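Putative immunoglobulin-blocking virulence protein (Mycoplasma mycoides subsp. capri, PDB 7ADK) probably binds host immunoglobulin and blocks its function, acting as a virulence factor of the mycoplasma. Local coordinates at residues Val178-Lys183 with Tyr306-Leu311. Residues are numbered along the deposited sequence; the frame is centred on the assembly and turned at random.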
ATOM      1  N   VAL A 178     -45.562  11.944 -25.491  1.00 97.75           N
ATOM      2  CA  VAL A 178     -46.317  13.069 -24.933  1.00 97.75           C
ATOM      3  C   VAL A 178     -46.613  14.080 -26.034  1.00 97.75           C
ATOM      4  O   VAL A 178     -45.703  14.489 -26.759  1.00 97.75           O
ATOM      5  CB  VAL A 178     -45.509  13.720 -23.797  1.00 97.75           C
ATOM      6  CG1 VAL A 178     -46.189  14.952 -23.225  1.00 97.75           C
ATOM      7  CG2 VAL A 178     -45.308  12.736 -22.653  1.00 97.75           C
ATOM      8  N   LYS A 179     -47.863  14.543 -26.154  1.00100.18           N
ATOM      9  CA  LYS A 179     -48.229  15.583 -27.121  1.00100.18           C
ATOM     10  C   LYS A 179     -47.779  16.955 -26.611  1.00100.18           C
ATOM     11  O   LYS A 179     -48.496  17.638 -25.890  1.00100.18           O
ATOM     12  CB  LYS A 179     -49.730  15.511 -27.434  1.00100.18           C
ATOM     13  CG  LYS A 179     -50.206  16.506 -28.505  1.00100.18           C
ATOM     14  CD  LYS A 179     -49.606  16.288 -29.893  1.00100.18           C
ATOM     15  CE  LYS A 179     -50.073  17.365 -30.848  1.00100.18           C
ATOM     16  NZ  LYS A 179     -49.577  17.176 -32.197  1.00100.18           N
ATOM     17  N   VAL A 180     -46.565  17.358 -26.963  1.00100.56           N
ATOM     18  CA  VAL A 180     -46.041  18.689 -26.647  1.00100.56           C
ATOM     19  C   VAL A 180     -46.842  19.782 -27.363  1.00100.56           C
ATOM     20  O   VAL A 180     -47.238  19.639 -28.517  1.00100.56           O
ATOM     21  CB  VAL A 180     -44.526  18.766 -26.913  1.00100.56           C
ATOM     22  CG1 VAL A 180     -44.159  18.673 -28.389  1.00100.56           C
ATOM     23  CG2 VAL A 180     -43.931  20.051 -26.345  1.00100.56           C
ATOM     24  N   THR A 181     -47.095  20.888 -26.676  1.00101.67           N
ATOM     25  CA  THR A 181     -47.844  22.052 -27.168  1.00101.67           C
ATOM     26  C   THR A 181     -47.155  23.341 -26.738  1.00101.67           C
ATOM     27  O   THR A 181     -46.373  23.337 -25.783  1.00101.67           O
ATOM     28  CB  THR A 181     -49.292  22.060 -26.649  1.00101.67           C
ATOM     29  OG1 THR A 181     -49.312  22.142 -25.245  1.00101.67           O
ATOM     30  CG2 THR A 181     -50.112  20.851 -27.065  1.00101.67           C
ATOM     31  N   ASP A 182     -47.462  24.452 -27.413  1.00102.31           N
ATOM     32  CA  ASP A 182     -46.880  25.761 -27.101  1.00102.31           C
ATOM     33  C   ASP A 182     -47.048  26.092 -25.605  1.00102.31           C
ATOM     34  O   ASP A 182     -46.091  26.441 -24.920  1.00102.31           O
ATOM     35  CB  ASP A 182     -47.496  26.857 -27.999  1.00102.31           C
ATOM     36  CG  ASP A 182     -47.490  26.623 -29.526  1.00102.31           C
ATOM     37  OD1 ASP A 182     -47.620  27.606 -30.285  1.00102.31           O
ATOM     38  OD2 ASP A 182     -47.379  25.478 -29.999  1.00102.31           O
ATOM     39  N   LYS A 183     -48.258  25.864 -25.068  1.00100.57           N
ATOM     40  CA  LYS A 183     -48.620  26.090 -23.656  1.00100.57           C
ATOM     41  C   LYS A 183     -47.775  25.265 -22.668  1.00100.57           C
ATOM     42  O   LYS A 183     -47.378  25.782 -21.626  1.00100.57           O
ATOM     43  CB  LYS A 183     -50.132  25.840 -23.455  1.00100.57           C
ATOM     44  CG  LYS A 183     -50.887  27.001 -22.796  1.00100.57           C
ATOM     45  CD  LYS A 183     -51.100  28.228 -23.695  1.00100.57           C
ATOM     46  CE  LYS A 183     -52.145  27.987 -24.782  1.00100.57           C
ATOM     47  NZ  LYS A 183     -52.388  29.160 -25.612  1.00100.57           N
ATOM     48  N   TYR A 306     -36.711  15.303 -25.772  1.00 88.16           N
ATOM     49  CA  TYR A 306     -36.869  14.709 -24.437  1.00 88.16           C
ATOM     50  C   TYR A 306     -38.229  15.041 -23.800  1.00 88.16           C
ATOM     51  O   TYR A 306     -38.838  14.193 -23.150  1.00 88.16           O
ATOM     52  CB  TYR A 306     -35.713  15.123 -23.539  1.00 88.16           C
ATOM     53  CG  TYR A 306     -34.420  14.386 -23.806  1.00 88.16           C
ATOM     54  CD1 TYR A 306     -33.593  14.764 -24.868  1.00 88.16           C
ATOM     55  CD2 TYR A 306     -34.026  13.331 -22.970  1.00 88.16           C
ATOM     56  CE1 TYR A 306     -32.372  14.113 -25.083  1.00 88.16           C
ATOM     57  CE2 TYR A 306     -32.804  12.680 -23.180  1.00 88.16           C
ATOM     58  CZ  TYR A 306     -31.968  13.078 -24.230  1.00 88.16           C
ATOM     59  OH  TYR A 306     -30.784  12.460 -24.407  1.00 88.16           O
ATOM     60  N   LEU A 307     -38.768  16.232 -24.055  1.00 89.26           N
ATOM     61  CA  LEU A 307     -40.122  16.602 -23.664  1.00 89.26           C
ATOM     62  C   LEU A 307     -41.201  15.772 -24.390  1.00 89.26           C
ATOM     63  O   LEU A 307     -42.175  15.393 -23.747  1.00 89.26           O
ATOM     64  CB  LEU A 307     -40.277  18.118 -23.857  1.00 89.26           C
ATOM     65  CG  LEU A 307     -41.625  18.714 -23.437  1.00 89.26           C
ATOM     66  CD1 LEU A 307     -41.904  18.484 -21.958  1.00 89.26           C
ATOM     67  CD2 LEU A 307     -41.616  20.220 -23.681  1.00 89.26           C
ATOM     68  N   GLU A 308     -41.020  15.415 -25.672  1.00 93.50           N
ATOM     69  CA  GLU A 308     -41.875  14.434 -26.374  1.00 93.50           C
ATOM     70  C   GLU A 308     -41.801  13.009 -25.782  1.00 93.50           C
ATOM     71  O   GLU A 308     -42.805  12.302 -25.779  1.00 93.50           O
ATOM     72  CB  GLU A 308     -41.538  14.386 -27.871  1.00 93.50           C
ATOM     73  CG  GLU A 308     -41.954  15.642 -28.636  1.00 93.50           C
ATOM     74  CD  GLU A 308     -41.488  15.670 -30.095  1.00 93.50           C
ATOM     75  OE1 GLU A 308     -40.549  14.951 -30.484  1.00 93.50           O
ATOM     76  OE2 GLU A 308     -42.076  16.420 -30.896  1.00 93.50           O
ATOM     77  N   LYS A 309     -40.659  12.592 -25.220  1.00 92.61           N
ATOM     78  CA  LYS A 309     -40.526  11.372 -24.393  1.00 92.61           C
ATOM     79  C   LYS A 309     -41.087  11.534 -22.970  1.00 92.61           C
ATOM     80  O   LYS A 309     -41.138  10.565 -22.221  1.00 92.61           O
ATOM     81  CB  LYS A 309     -39.060  10.913 -24.359  1.00 92.61           C
ATOM     82  CG  LYS A 309     -38.577  10.325 -25.687  1.00 92.61           C
ATOM     83  CD  LYS A 309     -37.074  10.066 -25.742  1.00 92.61           C
ATOM     84  CE  LYS A 309     -36.592   9.076 -24.708  1.00 92.61           C
ATOM     85  NZ  LYS A 309     -35.173   8.763 -24.836  1.00 92.61           N
ATOM     86  N   GLY A 310     -41.537  12.732 -22.602  1.00 88.90           N
ATOM     87  CA  GLY A 310     -42.161  13.052 -21.317  1.00 88.90           C
ATOM     88  C   GLY A 310     -41.214  13.407 -20.169  1.00 88.90           C
ATOM     89  O   GLY A 310     -41.659  13.431 -19.023  1.00 88.90           O
ATOM     90  N   LEU A 311     -39.943  13.703 -20.443  1.00 82.21           N
ATOM     91  CA  LEU A 311     -38.969  14.143 -19.444  1.00 82.21           C
ATOM     92  C   LEU A 311     -38.734  15.655 -19.562  1.00 82.21           C
ATOM     93  O   LEU A 311     -38.315  16.146 -20.604  1.00 82.21           O
ATOM     94  CB  LEU A 311     -37.648  13.371 -19.613  1.00 82.21           C
ATOM     95  CG  LEU A 311     -37.710  11.845 -19.762  1.00 82.21           C
ATOM     96  CD1 LEU A 311     -36.291  11.306 -19.803  1.00 82.21           C
ATOM     97  CD2 LEU A 311     -38.438  11.151 -18.622  1.00 82.21           C
TER
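Val178, the last residue of strand 174-178, reaches across to a helix C-terminus: its backbone N donates to Glu308 O at 2.8 Å, where the carbonyl ends helix 301-308. That end is a Schellman motif, with Gly310 N bonded back to Leu307 O and Leu311 N to Tyr306 O, and Gly310 takes a positive phi of 86°. Glu308 O, which is not the acceptor of either motif bond, receives Val178 N, though the bond is bent, 139° at the hydrogen. Right beside it, the Val178 side chain sits over the turn, its CG2 3.4 Å from Gly310 CA, and it also touches Val139 and Ala141 of strand 138-144. Two residues on, past the inverse gamma turn centred on Lys179, Val180 divides its two methyls between the side chains of Glu308 and Leu307. One branch, CG1, lies 3.8 Å from Glu308 CG, and the extended chain keeps Glu308 OE2 near the same methyl, at 4.0 Å. The end of the Leu307 side chain reaches Val180 and also touches Leu184, Lys185 and Val188 of helix 182-194. With Leu307 CG anti to the backbone N (chi1 -177°), the side chain crosses Val180 at about a right angle and brings CD2 to 3.5 Å from Val180 CG2.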